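Local structure of trehalose-6-phosphate phosphatase (5DXL) at residues 20-25 / 196-201. The protein belongs to the trehalose-phosphatase family of the HAD clan, proteins built round a Rossmann-like core of parallel strands flanked by helices. Numbering follows the deposited sequence.
Sequences KRLFMF and RLVQEY
L197 of helix 190-199 meets M24 of strand 21-25 through its CD1 methyl, which lies 3.6 Å from the selenium SE of M24. The two side chains run past each other in opposite directions, and the selenomethionine bends at its last torsion (chi3 -65°), its SE also approaching L197 CB. One residue on, V198 sends CG2 to L22 CD2 at 3.9 Å, the side chains crossing at about a right angle. Y201 contributes the largest share of the buried surface: its ring reaches across to the start of the strand, with CE1 4.3 Å from L22 CD2, while the aliphatic part of K20 passes the ring edge, CD to CE2 at 4.1 Å. The phenol oxygen OH stands 3.9 Å from L22 CB. A water in the ring plane, its O 2.5 Å from Y201 OH, also donates a hydrogen bond to R21 O. K20 NZ, past the ring, bonds to Q207 O. The contact thus packs the helix end on one face of the central HAD-type sheet, where strand 21-25 runs parallel between 60-65 and 211-216; L197 also touches W63 and Y201 touches A61, both on strand 60-65, whereas F23 and F25, on the other face, pack against helix 45-56.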
ATOM      1  N   LYS A  20     -13.612 -15.515  -8.472  1.00 19.21           N
ATOM      2  CA  LYS A  20     -12.752 -14.351  -8.653  1.00 15.91           C
ATOM      3  C   LYS A  20     -11.980 -14.090  -7.365  1.00 16.75           C
ATOM      4  O   LYS A  20     -12.560 -14.067  -6.273  1.00 18.78           O
ATOM      5  CB  LYS A  20     -13.550 -13.094  -9.008  1.00 18.96           C
ATOM      6  CG  LYS A  20     -14.257 -13.109 -10.357  1.00 27.36           C
ATOM      7  CD  LYS A  20     -14.819 -11.718 -10.621  1.00 29.87           C
ATOM      8  CE  LYS A  20     -16.014 -11.747 -11.556  1.00 39.22           C
ATOM      9  NZ  LYS A  20     -16.765 -10.466 -11.459  1.00 42.27           N
ATOM     10  N   ARG A  21     -10.679 -13.866  -7.502  1.00 13.61           N
ATOM     11  CA  ARG A  21      -9.816 -13.646  -6.335  1.00 14.56           C
ATOM     12  C   ARG A  21      -9.065 -12.335  -6.471  1.00 12.85           C
ATOM     13  O   ARG A  21      -8.640 -11.972  -7.570  1.00 12.10           O
ATOM     14  CB  ARG A  21      -8.805 -14.787  -6.171  1.00 10.77           C
ATOM     15  CG  ARG A  21      -9.368 -16.203  -5.973  1.00 13.18           C
ATOM     16  CD  ARG A  21      -9.697 -16.858  -7.299  1.00 17.16           C
ATOM     17  NE  ARG A  21      -9.801 -18.307  -7.152  1.00 16.88           N
ATOM     18  CZ  ARG A  21      -8.898 -19.182  -7.571  1.00 15.06           C
ATOM     19  NH1 ARG A  21      -7.790 -18.780  -8.188  1.00 14.82           N
ATOM     20  NH2 ARG A  21      -9.119 -20.476  -7.381  1.00 19.07           N
ATOM     21  N   LEU A  22      -8.885 -11.641  -5.350  1.00 10.91           N
ATOM     22  CA  LEU A  22      -8.117 -10.397  -5.331  1.00 11.69           C
ATOM     23  C   LEU A  22      -6.992 -10.506  -4.318  1.00 10.27           C
ATOM     24  O   LEU A  22      -7.233 -10.883  -3.170  1.00 11.13           O
ATOM     25  CB  LEU A  22      -9.016  -9.212  -4.989  1.00 10.11           C
ATOM     26  CG  LEU A  22      -8.327  -7.872  -4.733  1.00 10.67           C
ATOM     27  CD1 LEU A  22      -7.623  -7.345  -5.985  1.00 12.69           C
ATOM     28  CD2 LEU A  22      -9.345  -6.857  -4.229  1.00 13.43           C
ATOM     29  N   PHE A  23      -5.772 -10.207  -4.761  1.00  7.89           N
ATOM     30  CA  PHE A  23      -4.592 -10.214  -3.886  1.00  9.65           C
ATOM     31  C   PHE A  23      -3.967  -8.829  -3.841  1.00  7.35           C
ATOM     32  O   PHE A  23      -3.748  -8.214  -4.887  1.00  7.64           O
ATOM     33  CB  PHE A  23      -3.547 -11.216  -4.389  1.00  8.27           C
ATOM     34  CG  PHE A  23      -3.985 -12.654  -4.313  1.00  7.53           C
ATOM     35  CD1 PHE A  23      -3.645 -13.435  -3.226  1.00 10.27           C
ATOM     36  CD2 PHE A  23      -4.712 -13.231  -5.349  1.00 12.08           C
ATOM     37  CE1 PHE A  23      -4.036 -14.766  -3.157  1.00 12.90           C
ATOM     38  CE2 PHE A  23      -5.113 -14.560  -5.279  1.00 12.21           C
ATOM     39  CZ  PHE A  23      -4.765 -15.330  -4.198  1.00 13.33           C
HETATM   40  N   MSE A  24      -3.700  -8.313  -2.646  1.00  7.59           N
HETATM   41  CA  MSE A  24      -3.004  -7.043  -2.516  1.00  8.44           C
HETATM   42  C   MSE A  24      -1.847  -7.232  -1.539  1.00 10.12           C
HETATM   43  O   MSE A  24      -2.069  -7.503  -0.356  1.00 11.39           O
HETATM   44  CB  MSE A  24      -3.976  -5.944  -2.051  1.00  8.29           C
HETATM   45  CG  MSE A  24      -5.104  -5.715  -3.056  1.00  9.05           C
HETATM   46 SE   MSE A  24      -6.433  -4.349  -2.552  1.00 23.39          SE
HETATM   47  CE  MSE A  24      -7.210  -5.199  -0.999  1.00 19.97           C
ATOM     48  N   PHE A  25      -0.624  -7.105  -2.048  1.00  7.67           N
ATOM     49  CA  PHE A  25       0.584  -7.331  -1.254  1.00  7.23           C
ATOM     50  C   PHE A  25       1.453  -6.094  -1.162  1.00  7.57           C
ATOM     51  O   PHE A  25       1.803  -5.529  -2.195  1.00  7.66           O
ATOM     52  CB  PHE A  25       1.469  -8.414  -1.894  1.00  7.11           C
ATOM     53  CG  PHE A  25       0.772  -9.715  -2.177  1.00 10.12           C
ATOM     54  CD1 PHE A  25      -0.134 -10.265  -1.285  1.00 16.94           C
ATOM     55  CD2 PHE A  25       1.049 -10.392  -3.339  1.00 12.43           C
ATOM     56  CE1 PHE A  25      -0.750 -11.491  -1.568  1.00 16.09           C
ATOM     57  CE2 PHE A  25       0.453 -11.623  -3.622  1.00  9.28           C
ATOM     58  CZ  PHE A  25      -0.434 -12.172  -2.739  1.00 13.67           C
ATOM     59  N   ARG A 196     -10.226   1.564  -3.612  1.00 27.42           N
ATOM     60  CA  ARG A 196     -10.407   1.818  -5.036  1.00 32.77           C
ATOM     61  C   ARG A 196     -10.401   0.502  -5.813  1.00 34.11           C
ATOM     62  O   ARG A 196     -11.222   0.282  -6.700  1.00 35.83           O
ATOM     63  CB  ARG A 196      -9.308   2.754  -5.548  1.00 38.32           C
ATOM     64  CG  ARG A 196      -9.663   3.506  -6.817  1.00 47.75           C
ATOM     65  CD  ARG A 196      -8.429   4.130  -7.464  1.00 45.55           C
ATOM     66  NE  ARG A 196      -7.391   3.137  -7.742  1.00 49.83           N
ATOM     67  CZ  ARG A 196      -7.490   2.176  -8.661  1.00 47.32           C
ATOM     68  NH1 ARG A 196      -8.588   2.063  -9.400  1.00 56.58           N
ATOM     69  NH2 ARG A 196      -6.493   1.319  -8.840  1.00 49.49           N
ATOM     70  N   LEU A 197      -9.480  -0.384  -5.453  1.00 29.41           N
ATOM     71  CA  LEU A 197      -9.379  -1.689  -6.096  1.00 31.64           C
ATOM     72  C   LEU A 197     -10.617  -2.555  -5.923  1.00 29.99           C
ATOM     73  O   LEU A 197     -11.015  -3.270  -6.837  1.00 31.25           O
ATOM     74  CB  LEU A 197      -8.164  -2.440  -5.560  1.00 28.26           C
ATOM     75  CG  LEU A 197      -6.914  -2.189  -6.388  1.00 30.74           C
ATOM     76  CD1 LEU A 197      -5.723  -2.877  -5.761  1.00 26.79           C
ATOM     77  CD2 LEU A 197      -7.164  -2.699  -7.805  1.00 28.51           C
ATOM     78  N   VAL A 198     -11.216  -2.510  -4.740  1.00 28.22           N
ATOM     79  CA  VAL A 198     -12.392  -3.325  -4.474  1.00 24.82           C
ATOM     80  C   VAL A 198     -13.627  -2.749  -5.178  1.00 32.06           C
ATOM     81  O   VAL A 198     -14.453  -3.488  -5.715  1.00 29.85           O
ATOM     82  CB  VAL A 198     -12.664  -3.436  -2.957  1.00 29.16           C
ATOM     83  CG1 VAL A 198     -14.015  -4.066  -2.700  1.00 26.81           C
ATOM     84  CG2 VAL A 198     -11.570  -4.250  -2.289  1.00 26.04           C
ATOM     85  N   GLN A 199     -13.730  -1.425  -5.183  1.00 34.82           N
ATOM     86  CA  GLN A 199     -14.867  -0.748  -5.797  1.00 37.12           C
ATOM     87  C   GLN A 199     -14.834  -0.833  -7.323  1.00 42.08           C
ATOM     88  O   GLN A 199     -15.871  -0.713  -7.973  1.00 44.89           O
ATOM     89  CB  GLN A 199     -14.915   0.712  -5.352  1.00 35.95           C
ATOM     90  CG  GLN A 199     -15.264   0.889  -3.880  1.00 38.22           C
ATOM     91  CD  GLN A 199     -14.778   2.209  -3.327  1.00 37.56           C
ATOM     92  OE1 GLN A 199     -14.159   3.000  -4.038  1.00 42.21           O
ATOM     93  NE2 GLN A 199     -15.051   2.454  -2.048  1.00 37.29           N
ATOM     94  N   GLU A 200     -13.647  -1.042  -7.891  1.00 39.64           N
ATOM     95  CA  GLU A 200     -13.507  -1.206  -9.339  1.00 36.72           C
ATOM     96  C   GLU A 200     -14.349  -2.368  -9.858  1.00 37.94           C
ATOM     97  O   GLU A 200     -14.729  -2.395 -11.028  1.00 45.25           O
ATOM     98  CB  GLU A 200     -12.048  -1.432  -9.727  1.00 38.14           C
ATOM     99  CG  GLU A 200     -11.294  -0.198 -10.172  1.00 39.85           C
ATOM    100  CD  GLU A 200      -9.883  -0.530 -10.625  1.00 49.40           C
ATOM    101  OE1 GLU A 200      -9.569  -1.739 -10.746  1.00 45.06           O
ATOM    102  OE2 GLU A 200      -9.088   0.408 -10.856  1.00 49.11           O
ATOM    103  N   TYR A 201     -14.633  -3.331  -8.988  1.00 39.71           N
ATOM    104  CA  TYR A 201     -15.473  -4.466  -9.350  1.00 35.25           C
ATOM    105  C   TYR A 201     -16.934  -4.050  -9.517  1.00 46.09           C
ATOM    106  O   TYR A 201     -17.744  -4.818 -10.029  1.00 42.06           O
ATOM    107  CB  TYR A 201     -15.375  -5.578  -8.299  1.00 36.61           C
ATOM    108  CG  TYR A 201     -14.103  -6.404  -8.353  1.00 33.66           C
ATOM    109  CD1 TYR A 201     -12.942  -5.969  -7.725  1.00 33.17           C
ATOM    110  CD2 TYR A 201     -14.071  -7.628  -9.013  1.00 32.33           C
ATOM    111  CE1 TYR A 201     -11.776  -6.726  -7.766  1.00 28.15           C
ATOM    112  CE2 TYR A 201     -12.908  -8.393  -9.061  1.00 30.87           C
ATOM    113  CZ  TYR A 201     -11.765  -7.936  -8.433  1.00 27.84           C
ATOM    114  OH  TYR A 201     -10.605  -8.691  -8.472  1.00 25.66           O
TER
HETATM  115  O   HOH W   1     -10.321 -10.958  -9.486  1.00 23.61           O